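Local coordinates for cephalosporin acylase (Bacillus halodurans, PDB 2NLZ), which is of unknown function but probably cleaves or transfers acyl or gamma-glutamyl groups, as an Ntn hydrolase of the gamma-glutamyltranspeptidase family, at residues W126-K131 against P249-P254; I52-A57 against V359-A364; A140-A145 against D206-I211; N270-V275 against M443-H448. The protein carries 1 engineered substitution. One frame throughout, in Å; residues are numbered along the deposited sequence.

Contact 1. Residues W126-K131 against P249-P254; sequences WAELAK and PEWVEP
A helix of the Ntn-hydrolase fold packs against a strand where Glu128 and Leu129 of helix 122-133 reach Pro249 and Trp251 of 249-254. One hydrogen bond links the two segments. Trp251 NE1 donates to Glu128 OE1 at 2.8 Å, with an N-H...O angle of 157°. The acceptor lies near the indole plane and is met almost along its C-O bond. The carboxylate is turned 73° from the ring. The other oxygen, Glu128 OE2, pairs with Lys131 NZ at 3.5 Å one helical turn on, so both oxygens have a partner. The chain of Glu128 bends at chi2, and its CG packs on Pro249 CG at 3.5 Å. The benzo end of the indole serves a different role: Trp251 CH2 touches Leu129 CD1 at 3.8 Å. With a phenylalanine in place of Trp251 the indole N-H is lost, and Glu128 OE1 would probably be left without this donor and Leu129 CD1 without its contact at CH2. Around the contact, Leu129 also packs on Ile48 and Ile52 of helix 47-61 and on Leu85 of strand 81-87. Trp251 rests against Val76 of strand 71-78, and its ring meets that of Tyr133 at about a right angle.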
loop_
_atom_site.group_PDB
_atom_site.type_symbol
_atom_site.label_atom_id
_atom_site.label_comp_id
_atom_site.label_asym_id
_atom_site.label_seq_id
_atom_site.Cartn_x
_atom_site.Cartn_y
_atom_site.Cartn_z
ATOM N N TRP D 126 -8.497 -44.067 -1.199
ATOM C CA TRP D 126 -7.767 -44.078 -2.458
ATOM C C TRP D 126 -8.275 -45.214 -3.332
ATOM O O TRP D 126 -8.720 -44.988 -4.451
ATOM C CB TRP D 126 -6.256 -44.243 -2.235
ATOM C CG TRP D 126 -5.592 -43.167 -1.418
ATOM C CD1 TRP D 126 -6.008 -41.878 -1.261
ATOM C CD2 TRP D 126 -4.368 -43.286 -0.678
ATOM N NE1 TRP D 126 -5.134 -41.193 -0.445
ATOM C CE2 TRP D 126 -4.116 -42.035 -0.078
ATOM C CE3 TRP D 126 -3.460 -44.332 -0.460
ATOM C CZ2 TRP D 126 -2.994 -41.801 0.729
ATOM C CZ3 TRP D 126 -2.354 -44.101 0.348
ATOM C CH2 TRP D 126 -2.131 -42.843 0.927
ATOM N N ALA D 127 -8.214 -46.430 -2.798
ATOM C CA ALA D 127 -8.610 -47.644 -3.516
ATOM C C ALA D 127 -10.043 -47.606 -4.052
ATOM O O ALA D 127 -10.271 -47.885 -5.238
ATOM C CB ALA D 127 -8.415 -48.862 -2.633
ATOM N N GLU D 128 -10.994 -47.264 -3.180
ATOM C CA GLU D 128 -12.398 -47.156 -3.568
ATOM C C GLU D 128 -12.648 -46.096 -4.639
ATOM O O GLU D 128 -13.515 -46.271 -5.495
ATOM C CB GLU D 128 -13.289 -46.883 -2.355
ATOM C CG GLU D 128 -14.017 -48.120 -1.819
ATOM C CD GLU D 128 -15.208 -48.549 -2.663
ATOM O OE1 GLU D 128 -15.931 -47.679 -3.185
ATOM O OE2 GLU D 128 -15.425 -49.771 -2.791
ATOM N N LEU D 129 -11.888 -45.007 -4.585
ATOM C CA LEU D 129 -11.996 -43.949 -5.573
ATOM C C LEU D 129 -11.527 -44.464 -6.927
ATOM O O LEU D 129 -12.143 -44.176 -7.952
ATOM C CB LEU D 129 -11.152 -42.755 -5.140
ATOM C CG LEU D 129 -11.678 -41.324 -5.252
ATOM C CD1 LEU D 129 -13.178 -41.270 -5.362
ATOM C CD2 LEU D 129 -11.222 -40.548 -4.025
ATOM N N ALA D 130 -10.448 -45.247 -6.910
ATOM C CA ALA D 130 -9.861 -45.816 -8.119
ATOM C C ALA D 130 -10.785 -46.852 -8.735
ATOM O O ALA D 130 -11.100 -46.782 -9.927
ATOM C CB ALA D 130 -8.510 -46.437 -7.812
ATOM N N LYS D 131 -11.216 -47.800 -7.902
ATOM C CA LYS D 131 -12.098 -48.880 -8.317
ATOM C C LYS D 131 -13.382 -48.351 -8.951
ATOM O O LYS D 131 -13.806 -48.831 -10.001
ATOM C CB LYS D 131 -12.412 -49.800 -7.120
ATOM C CG LYS D 131 -13.429 -50.928 -7.400
ATOM C CD LYS D 131 -13.249 -52.140 -6.467
ATOM C CE LYS D 131 -13.995 -51.995 -5.138
ATOM N NZ LYS D 131 -15.443 -52.315 -5.262
ATOM N N PRO D 249 -14.425 -47.323 3.418
ATOM C CA PRO D 249 -14.853 -45.986 3.031
ATOM C C PRO D 249 -16.337 -46.024 2.691
ATOM O O PRO D 249 -16.814 -47.003 2.111
ATOM C CB PRO D 249 -14.003 -45.665 1.792
ATOM C CG PRO D 249 -13.332 -46.909 1.413
ATOM C CD PRO D 249 -13.340 -47.842 2.570
ATOM N N GLU D 250 -17.065 -44.989 3.093
ATOM C CA GLU D 250 -18.510 -44.962 2.927
ATOM C C GLU D 250 -18.897 -43.905 1.907
ATOM O O GLU D 250 -18.573 -42.726 2.070
ATOM C CB GLU D 250 -19.199 -44.708 4.280
ATOM C CG GLU D 250 -20.702 -44.414 4.215
ATOM C CD GLU D 250 -21.340 -44.302 5.594
ATOM O OE1 GLU D 250 -20.987 -45.112 6.475
ATOM O OE2 GLU D 250 -22.194 -43.414 5.800
ATOM N N TRP D 251 -19.566 -44.329 0.840
ATOM C CA TRP D 251 -20.182 -43.369 -0.061
ATOM C C TRP D 251 -21.382 -42.781 0.650
ATOM O O TRP D 251 -22.280 -43.500 1.088
ATOM C CB TRP D 251 -20.589 -44.007 -1.381
ATOM C CG TRP D 251 -19.424 -44.402 -2.186
ATOM C CD1 TRP D 251 -18.892 -45.655 -2.302
ATOM C CD2 TRP D 251 -18.612 -43.543 -2.982
ATOM N NE1 TRP D 251 -17.802 -45.628 -3.134
ATOM C CE2 TRP D 251 -17.607 -44.343 -3.569
ATOM C CE3 TRP D 251 -18.638 -42.177 -3.265
ATOM C CZ2 TRP D 251 -16.637 -43.820 -4.423
ATOM C CZ3 TRP D 251 -17.674 -41.657 -4.115
ATOM C CH2 TRP D 251 -16.684 -42.481 -4.682
ATOM N N VAL D 252 -21.366 -41.465 0.786
ATOM C CA VAL D 252 -22.357 -40.774 1.571
ATOM C C VAL D 252 -22.970 -39.699 0.670
ATOM O O VAL D 252 -22.372 -39.316 -0.340
ATOM C CB VAL D 252 -21.713 -40.258 2.897
ATOM C CG1 VAL D 252 -20.859 -39.028 2.661
ATOM C CG2 VAL D 252 -22.759 -40.043 3.991
ATOM N N GLU D 253 -24.181 -39.255 0.998
ATOM C CA GLU D 253 -24.926 -38.328 0.131
ATOM C C GLU D 253 -24.661 -36.857 0.487
ATOM O O GLU D 253 -25.026 -36.403 1.584
ATOM C CB GLU D 253 -26.433 -38.645 0.182
ATOM C CG GLU D 253 -27.296 -37.895 -0.845
ATOM C CD GLU D 253 -27.038 -38.332 -2.283
ATOM O OE1 GLU D 253 -26.811 -39.541 -2.516
ATOM O OE2 GLU D 253 -27.071 -37.458 -3.179
ATOM N N PRO D 254 -24.026 -36.112 -0.441
ATOM C CA PRO D 254 -23.663 -34.699 -0.214
ATOM C C PRO D 254 -24.873 -33.797 0.051
ATOM O O PRO D 254 -25.959 -34.021 -0.507
ATOM C CB PRO D 254 -22.968 -34.285 -1.516
ATOM C CG PRO D 254 -23.376 -35.299 -2.526
ATOM C CD PRO D 254 -23.609 -36.580 -1.774
#

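Contact 2. Residues I52-A57 against V359-A364; sequences IATATA and VYLATA
Ala55 and Leu361 mark the closest backbone approach, 7.4 Å between their CA atoms, where helix 47-61 lies over strand 359-365. This is helix-on-sheet packing in the Ntn-hydrolase core, and it is buried and apolar. One leucine does most of the work. Leu361 points at the helix with CG anti to the backbone N (chi1 170°), and a second extended torsion (chi2 178°) carries CD1 to the helix surface. There CD1 sits between two consecutive residues. It lies 3.6 Å from Thr54 CB, and Ala55 CB is 3.9 Å from it. Leu361 CD1 also comes to 3.5 Å from Ala55 N, consistent with the small alanine side chain. Thr54 meets the leucine obliquely with its methyl branch, CG2 standing 3.8 Å from Leu361 CG. Its hydroxyl is used differently: OG1 is hydrogen-bonded to Ala50 O, one turn back in the same helix. That bond helps to fix the rotation of the side chain and leaves the carbon branch for packing. An alanine in place of Leu361 removes CG and both methyls, CD1 among them, which would probably open a gap against Thr54 and Ala55. Phe373 of strand 370-376 touches both Ala55 and Leu361, and Thr28 of strand 24-28 touches Thr54 and Leu361. Further along the strand, Thr363 OG1 is hydrogen-bonded to Ala47 O, at the start of the helix.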
loop_
_atom_site.group_PDB
_atom_site.type_symbol
_atom_site.label_atom_id
_atom_site.label_comp_id
_atom_site.label_asym_id
_atom_site.label_seq_id
_atom_site.Cartn_x
_atom_site.Cartn_y
_atom_site.Cartn_z
ATOM N N ILE D 52 -5.964 -39.025 -6.876
ATOM C CA ILE D 52 -5.277 -40.072 -6.117
ATOM C C ILE D 52 -3.768 -39.923 -6.287
ATOM O O ILE D 52 -3.025 -40.012 -5.324
ATOM C CB ILE D 52 -5.761 -41.483 -6.523
ATOM C CG1 ILE D 52 -7.265 -41.627 -6.270
ATOM C CG2 ILE D 52 -5.029 -42.559 -5.749
ATOM C CD1 ILE D 52 -7.921 -42.772 -7.028
ATOM N N ALA D 53 -3.326 -39.643 -7.504
ATOM C CA ALA D 53 -1.905 -39.426 -7.757
ATOM C C ALA D 53 -1.345 -38.332 -6.859
ATOM O O ALA D 53 -0.350 -38.519 -6.159
ATOM C CB ALA D 53 -1.669 -39.082 -9.216
ATOM N N THR D 54 -2.029 -37.199 -6.874
ATOM C CA THR D 54 -1.651 -36.032 -6.111
ATOM C C THR D 54 -1.759 -36.248 -4.599
ATOM O O THR D 54 -0.935 -35.740 -3.846
ATOM C CB THR D 54 -2.539 -34.848 -6.515
ATOM O OG1 THR D 54 -2.622 -34.781 -7.946
ATOM C CG2 THR D 54 -1.974 -33.548 -5.977
ATOM N N ALA D 55 -2.771 -36.995 -4.162
ATOM C CA ALA D 55 -2.994 -37.209 -2.737
ATOM C C ALA D 55 -1.866 -38.033 -2.157
ATOM O O ALA D 55 -1.264 -37.663 -1.145
ATOM C CB ALA D 55 -4.324 -37.892 -2.498
ATOM N N THR D 56 -1.575 -39.146 -2.825
ATOM C CA THR D 56 -0.523 -40.060 -2.396
ATOM C C THR D 56 0.846 -39.406 -2.513
ATOM O O THR D 56 1.732 -39.685 -1.705
ATOM C CB THR D 56 -0.531 -41.380 -3.201
ATOM O OG1 THR D 56 -0.564 -41.094 -4.604
ATOM C CG2 THR D 56 -1.730 -42.223 -2.831
ATOM N N ALA D 57 1.012 -38.551 -3.523
ATOM C CA ALA D 57 2.237 -37.769 -3.679
ATOM C C ALA D 57 2.468 -36.862 -2.480
ATOM O O ALA D 57 3.580 -36.813 -1.956
ATOM C CB ALA D 57 2.208 -36.956 -4.964
ATOM N N VAL D 359 -3.934 -31.320 3.723
ATOM C CA VAL D 359 -3.637 -30.983 2.333
ATOM C C VAL D 359 -4.916 -30.925 1.507
ATOM O O VAL D 359 -5.726 -31.853 1.533
ATOM C CB VAL D 359 -2.577 -31.939 1.668
ATOM C CG1 VAL D 359 -1.203 -31.693 2.244
ATOM C CG2 VAL D 359 -2.949 -33.402 1.829
ATOM N N TYR D 360 -5.109 -29.822 0.798
ATOM C CA TYR D 360 -6.227 -29.724 -0.131
ATOM C C TYR D 360 -5.739 -29.749 -1.573
ATOM O O TYR D 360 -4.601 -29.378 -1.873
ATOM C CB TYR D 360 -7.144 -28.511 0.146
ATOM C CG TYR D 360 -8.284 -28.460 -0.842
ATOM C CD1 TYR D 360 -9.322 -29.374 -0.760
ATOM C CD2 TYR D 360 -8.291 -27.551 -1.897
ATOM C CE1 TYR D 360 -10.350 -29.383 -1.690
ATOM C CE2 TYR D 360 -9.315 -27.549 -2.830
ATOM C CZ TYR D 360 -10.343 -28.470 -2.719
ATOM O OH TYR D 360 -11.370 -28.490 -3.631
ATOM N N LEU D 361 -6.623 -30.185 -2.460
ATOM C CA LEU D 361 -6.260 -30.617 -3.790
ATOM C C LEU D 361 -7.511 -30.479 -4.649
ATOM O O LEU D 361 -8.624 -30.777 -4.185
ATOM C CB LEU D 361 -5.824 -32.079 -3.676
ATOM C CG LEU D 361 -5.531 -33.112 -4.745
ATOM C CD1 LEU D 361 -5.100 -34.323 -3.975
ATOM C CD2 LEU D 361 -6.739 -33.437 -5.611
ATOM N N ALA D 362 -7.345 -30.027 -5.890
ATOM C CA ALA D 362 -8.468 -29.995 -6.812
ATOM C C ALA D 362 -8.032 -30.394 -8.197
ATOM O O ALA D 362 -6.996 -29.940 -8.686
ATOM C CB ALA D 362 -9.118 -28.631 -6.836
ATOM N N THR D 363 -8.827 -31.260 -8.822
ATOM C CA THR D 363 -8.554 -31.735 -10.172
ATOM C C THR D 363 -9.797 -31.686 -11.067
ATOM O O THR D 363 -10.936 -31.857 -10.608
ATOM C CB THR D 363 -8.050 -33.168 -10.154
ATOM O OG1 THR D 363 -8.913 -33.943 -9.323
ATOM C CG2 THR D 363 -6.639 -33.251 -9.590
ATOM N N ALA D 364 -9.561 -31.450 -12.350
ATOM C CA ALA D 364 -10.614 -31.484 -13.359
ATOM C C ALA D 364 -10.027 -31.943 -14.701
ATOM O O ALA D 364 -8.835 -31.722 -14.977
ATOM C CB ALA D 364 -11.262 -30.122 -13.496
#

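Contact 3. Residues A140-A145 against D206-I211; sequences ASLAPA and DTLRSI
Leu142 and Ala145 press on Leu208 in a buried apolar contact between helices, in the Ntn-hydrolase fold of the gamma-glutamyltranspeptidase family. Leu142 sits at the break between helix 138-141 and helix 143-151, and Leu208 lies on helix 202-212. Leu142 CD1 reaches Leu208 CB at 3.7 Å and Leu208 CD2 at 3.9 Å, so one methyl of the first leucine rests beside the root and one branch of the second. The two side chains meet at a slant. The other branch of Leu208 goes to helix 143-151: Leu208 CD1 touches Ala145 CB at 3.9 Å. The side chains of the three residues meet through carbon atoms, and Leu142 CD1 also lies by the carbonyl O of Leu208. Two backbone features place Leu142. It is the first residue to leave the helix before it, and it holds the N-cap position of the helix that follows. Its CG stands between the backbone N and the carbonyl carbon (chi1 68°), which directs the side chain across to helix 202-212. Further out, Thr56 of helix 47-61 touches both Leu142 and Ala145, and Val60 and Ile68 pack on Leu208. Arg209 NH2 forms a salt bridge with Glu150 OE2 of helix 143-151, a polar tie between the same two helices.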
loop_
_atom_site.group_PDB
_atom_site.type_symbol
_atom_site.label_atom_id
_atom_site.label_comp_id
_atom_site.label_asym_id
_atom_site.label_seq_id
_atom_site.Cartn_x
_atom_site.Cartn_y
_atom_site.Cartn_z
ATOM N N ALA D 140 -0.529 -47.640 -10.963
ATOM C CA ALA D 140 -0.142 -46.633 -11.941
ATOM C C ALA D 140 -0.235 -45.278 -11.295
ATOM O O ALA D 140 0.693 -44.468 -11.383
ATOM C CB ALA D 140 -1.060 -46.667 -13.138
ATOM N N SER D 141 -1.377 -45.036 -10.655
ATOM C CA SER D 141 -1.700 -43.702 -10.179
ATOM C C SER D 141 -0.886 -43.329 -8.952
ATOM O O SER D 141 -0.659 -42.158 -8.706
ATOM C CB SER D 141 -3.219 -43.482 -9.996
ATOM O OG SER D 141 -3.822 -44.446 -9.159
ATOM N N LEU D 142 -0.393 -44.307 -8.204
ATOM C CA LEU D 142 0.491 -43.919 -7.107
ATOM C C LEU D 142 1.988 -44.221 -7.289
ATOM O O LEU D 142 2.767 -44.215 -6.339
ATOM C CB LEU D 142 -0.086 -44.282 -5.727
ATOM C CG LEU D 142 -0.273 -45.676 -5.176
ATOM C CD1 LEU D 142 0.834 -45.930 -4.220
ATOM C CD2 LEU D 142 -1.569 -45.696 -4.433
ATOM N N ALA D 143 2.382 -44.418 -8.543
ATOM C CA ALA D 143 3.785 -44.645 -8.887
ATOM C C ALA D 143 4.710 -43.430 -8.703
ATOM O O ALA D 143 5.829 -43.599 -8.221
ATOM C CB ALA D 143 3.913 -45.225 -10.300
ATOM N N PRO D 144 4.272 -42.216 -9.106
ATOM C CA PRO D 144 5.128 -41.051 -8.858
ATOM C C PRO D 144 5.393 -40.836 -7.383
ATOM O O PRO D 144 6.506 -40.495 -7.009
ATOM C CB PRO D 144 4.311 -39.883 -9.408
ATOM C CG PRO D 144 3.383 -40.486 -10.377
ATOM C CD PRO D 144 3.043 -41.830 -9.826
ATOM N N ALA D 145 4.371 -41.047 -6.557
ATOM C CA ALA D 145 4.494 -40.975 -5.101
ATOM C C ALA D 145 5.605 -41.883 -4.601
ATOM O O ALA D 145 6.403 -41.471 -3.759
ATOM C CB ALA D 145 3.181 -41.353 -4.440
ATOM N N ASP D 206 7.964 -48.434 0.215
ATOM C CA ASP D 206 7.576 -49.834 0.431
ATOM C C ASP D 206 6.085 -49.986 0.692
ATOM O O ASP D 206 5.408 -50.822 0.076
ATOM C CB ASP D 206 8.362 -50.441 1.603
ATOM C CG ASP D 206 9.837 -50.640 1.283
ATOM O OD1 ASP D 206 10.194 -50.679 0.087
ATOM O OD2 ASP D 206 10.641 -50.751 2.234
ATOM N N THR D 207 5.579 -49.162 1.600
ATOM C CA THR D 207 4.186 -49.262 1.990
ATOM C C THR D 207 3.237 -48.767 0.891
ATOM O O THR D 207 2.167 -49.351 0.686
ATOM C CB THR D 207 3.916 -48.599 3.360
ATOM O OG1 THR D 207 2.518 -48.636 3.643
ATOM C CG2 THR D 207 4.350 -47.190 3.357
ATOM N N LEU D 208 3.638 -47.730 0.160
ATOM C CA LEU D 208 2.827 -47.265 -0.958
ATOM C C LEU D 208 2.769 -48.320 -2.045
ATOM O O LEU D 208 1.714 -48.562 -2.615
ATOM C CB LEU D 208 3.330 -45.943 -1.522
ATOM C CG LEU D 208 2.961 -44.704 -0.708
ATOM C CD1 LEU D 208 3.695 -43.493 -1.257
ATOM C CD2 LEU D 208 1.454 -44.448 -0.663
ATOM N N ARG D 209 3.899 -48.972 -2.301
ATOM C CA ARG D 209 3.929 -50.113 -3.206
ATOM C C ARG D 209 3.031 -51.244 -2.681
ATOM O O ARG D 209 2.304 -51.872 -3.449
ATOM C CB ARG D 209 5.368 -50.585 -3.431
ATOM C CG ARG D 209 5.545 -51.585 -4.561
ATOM C CD ARG D 209 6.719 -51.216 -5.465
ATOM N NE ARG D 209 7.853 -50.680 -4.711
ATOM C CZ ARG D 209 8.878 -50.016 -5.245
ATOM N NH1 ARG D 209 8.937 -49.793 -6.552
ATOM N NH2 ARG D 209 9.847 -49.569 -4.463
ATOM N N SER D 210 3.049 -51.473 -1.371
ATOM C CA SER D 210 2.270 -52.559 -0.805
ATOM C C SER D 210 0.772 -52.310 -0.935
ATOM O O SER D 210 0.012 -53.263 -1.095
ATOM C CB SER D 210 2.660 -52.827 0.654
ATOM O OG SER D 210 2.033 -54.001 1.160
ATOM N N ILE D 211 0.342 -51.049 -0.874
ATOM C CA ILE D 211 -1.095 -50.764 -1.023
ATOM C C ILE D 211 -1.487 -50.624 -2.477
ATOM O O ILE D 211 -2.649 -50.814 -2.826
ATOM C CB ILE D 211 -1.625 -49.558 -0.175
ATOM C CG1 ILE D 211 -0.768 -48.320 -0.347
ATOM C CG2 ILE D 211 -1.679 -49.917 1.295
ATOM C CD1 ILE D 211 -0.741 -47.456 0.898
#

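Contact 4. Residues N270-V275 against M443-H448; sequences NGQGLV and MQPQGH
Gln272 and Val275 close on Pro445 through their first torsions. In Gln272, chi1 of 74° tucks CG over the backbone, flanked by N and C, and the chain then runs out straight (chi2 164°). In Val275, CG1 is anti to the backbone N (chi1 175°), which turns this methyl to the proline. Pro445 takes both partners on its ring. Its CB receives Val275 CG1 at 3.8 Å. Its CG meets Gln272 CD at 3.6 Å and Gln272 CG at 4.1 Å. Its CD lies 3.9 Å from Gln272 CD. The glutamine chain crosses the proline at about a right angle, while the valine comes in obliquely. The contact joins segment 270-275, which leads into helix 274-283, to helix 444-457, both buried in the Ntn-hydrolase core. The CA atoms of Val275 and Pro445 are 6.0 Å apart. Met304 of helix 294-314 packs on Val275, and Phe308 of that helix packs on Gln272. Further along helix 444-457, His448 ND1 is hydrogen-bonded to Glu266 OE2. The contact itself is van der Waals packing between buried groups. The proline ring has no N-H to give, and the two segments meet here by packing, not by hydrogen bonds with each other.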
loop_
_atom_site.group_PDB
_atom_site.type_symbol
_atom_site.label_atom_id
_atom_site.label_comp_id
_atom_site.label_asym_id
_atom_site.label_seq_id
_atom_site.Cartn_x
_atom_site.Cartn_y
_atom_site.Cartn_z
ATOM N N ASN D 270 -20.551 -36.077 10.550
ATOM C CA ASN D 270 -19.196 -36.579 10.683
ATOM C C ASN D 270 -18.323 -35.354 10.316
ATOM O O ASN D 270 -17.692 -34.766 11.185
ATOM C CB ASN D 270 -18.938 -37.808 9.797
ATOM C CG ASN D 270 -17.624 -38.532 10.128
ATOM O OD1 ASN D 270 -17.201 -39.412 9.380
ATOM N ND2 ASN D 270 -16.981 -38.169 11.239
ATOM N N GLY D 271 -18.365 -34.926 9.053
ATOM C CA GLY D 271 -17.648 -33.728 8.595
ATOM C C GLY D 271 -18.349 -32.437 8.972
ATOM O O GLY D 271 -19.575 -32.407 9.121
ATOM N N GLN D 272 -17.568 -31.363 9.110
ATOM C CA GLN D 272 -18.069 -30.090 9.655
ATOM C C GLN D 272 -18.525 -29.072 8.600
ATOM O O GLN D 272 -18.798 -27.910 8.932
ATOM C CB GLN D 272 -17.038 -29.449 10.607
ATOM C CG GLN D 272 -15.814 -28.819 9.924
ATOM C CD GLN D 272 -15.039 -27.881 10.829
ATOM O OE1 GLN D 272 -13.819 -27.820 10.764
ATOM N NE2 GLN D 272 -15.746 -27.129 11.658
ATOM N N GLY D 273 -18.626 -29.512 7.346
ATOM C CA GLY D 273 -19.032 -28.643 6.240
ATOM C C GLY D 273 -20.376 -27.977 6.457
ATOM O O GLY D 273 -20.636 -26.886 5.952
ATOM N N LEU D 274 -21.227 -28.659 7.218
ATOM C CA LEU D 274 -22.496 -28.141 7.706
ATOM C C LEU D 274 -22.415 -26.666 8.128
ATOM O O LEU D 274 -23.309 -25.880 7.815
ATOM C CB LEU D 274 -22.919 -28.996 8.903
ATOM C CG LEU D 274 -24.365 -29.037 9.372
ATOM C CD1 LEU D 274 -24.753 -27.771 10.116
ATOM C CD2 LEU D 274 -25.232 -29.256 8.175
ATOM N N VAL D 275 -21.341 -26.316 8.839
ATOM C CA VAL D 275 -21.148 -24.977 9.397
ATOM C C VAL D 275 -21.131 -23.923 8.308
ATOM O O VAL D 275 -21.840 -22.926 8.398
ATOM C CB VAL D 275 -19.858 -24.888 10.241
ATOM C CG1 VAL D 275 -19.620 -23.466 10.712
ATOM C CG2 VAL D 275 -19.947 -25.827 11.435
ATOM N N MET D 443 -10.464 -23.060 10.750
ATOM C CA MET D 443 -10.580 -22.007 9.740
ATOM C C MET D 443 -11.485 -22.468 8.580
ATOM O O MET D 443 -12.132 -21.648 7.910
ATOM C CB MET D 443 -9.183 -21.624 9.217
ATOM C CG MET D 443 -9.145 -20.902 7.855
ATOM S SD MET D 443 -9.503 -19.148 7.996
ATOM C CE MET D 443 -9.718 -18.677 6.281
ATOM N N GLN D 444 -11.541 -23.784 8.376
ATOM C CA GLN D 444 -12.091 -24.358 7.147
ATOM C C GLN D 444 -13.461 -23.843 6.705
ATOM O O GLN D 444 -13.579 -23.303 5.595
ATOM C CB GLN D 444 -11.996 -25.897 7.138
ATOM C CG GLN D 444 -10.540 -26.378 7.045
ATOM C CD GLN D 444 -10.376 -27.754 6.441
ATOM O OE1 GLN D 444 -9.594 -28.565 6.933
ATOM N NE2 GLN D 444 -11.099 -28.022 5.367
ATOM N N PRO D 445 -14.483 -23.950 7.575
ATOM C CA PRO D 445 -15.784 -23.438 7.147
ATOM C C PRO D 445 -15.775 -21.925 6.885
ATOM O O PRO D 445 -16.451 -21.453 5.959
ATOM C CB PRO D 445 -16.695 -23.772 8.328
ATOM C CG PRO D 445 -15.977 -24.841 9.084
ATOM C CD PRO D 445 -14.542 -24.520 8.928
ATOM N N GLN D 446 -14.996 -21.191 7.686
ATOM C CA GLN D 446 -14.859 -19.747 7.541
ATOM C C GLN D 446 -14.238 -19.392 6.198
ATOM O O GLN D 446 -14.681 -18.444 5.531
ATOM C CB GLN D 446 -14.053 -19.171 8.699
ATOM C CG GLN D 446 -14.477 -19.748 10.049
ATOM C CD GLN D 446 -13.901 -18.996 11.240
ATOM O OE1 GLN D 446 -13.992 -17.761 11.333
ATOM N NE2 GLN D 446 -13.318 -19.748 12.175
ATOM N N GLY D 447 -13.242 -20.180 5.793
ATOM C CA GLY D 447 -12.627 -20.052 4.469
ATOM C C GLY D 447 -13.556 -20.431 3.326
ATOM O O GLY D 447 -13.508 -19.835 2.247
ATOM N N HIS D 448 -14.399 -21.427 3.570
ATOM C CA HIS D 448 -15.444 -21.806 2.629
ATOM C C HIS D 448 -16.463 -20.668 2.470
ATOM O O HIS D 448 -16.893 -20.362 1.355
ATOM C CB HIS D 448 -16.149 -23.079 3.098
ATOM C CG HIS D 448 -15.416 -24.340 2.764
ATOM N ND1 HIS D 448 -16.065 -25.505 2.422
ATOM C CD2 HIS D 448 -14.091 -24.620 2.708
ATOM C CE1 HIS D 448 -15.174 -26.449 2.176
ATOM N NE2 HIS D 448 -13.969 -25.941 2.351
#

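Contacts 1, 2 and 3 form a connected group. Contact 4 touches none of them, though its nearest atoms come within about 6 Å of contact 2. The centres of contacts 1 and 2 are about 15 Å apart, and those of contacts 2 and 3 about 14 Å. Helix 47-61 joins the three: Ile52 packs against helix 122-133, and Thr56 against Leu142 and Trp126. Trp126 also touches Leu208 and Ile211. The centres of contacts 3 and 4 are about 31 Å apart. Along the chain, contact 3 is nested in the loop closed by contact 1, and contact 1 in that closed by contact 2. Contact 4 follows contact 1, and its segments alternate with those of contact 2. Distant parts of the sequence are therefore interwoven in one compact fold.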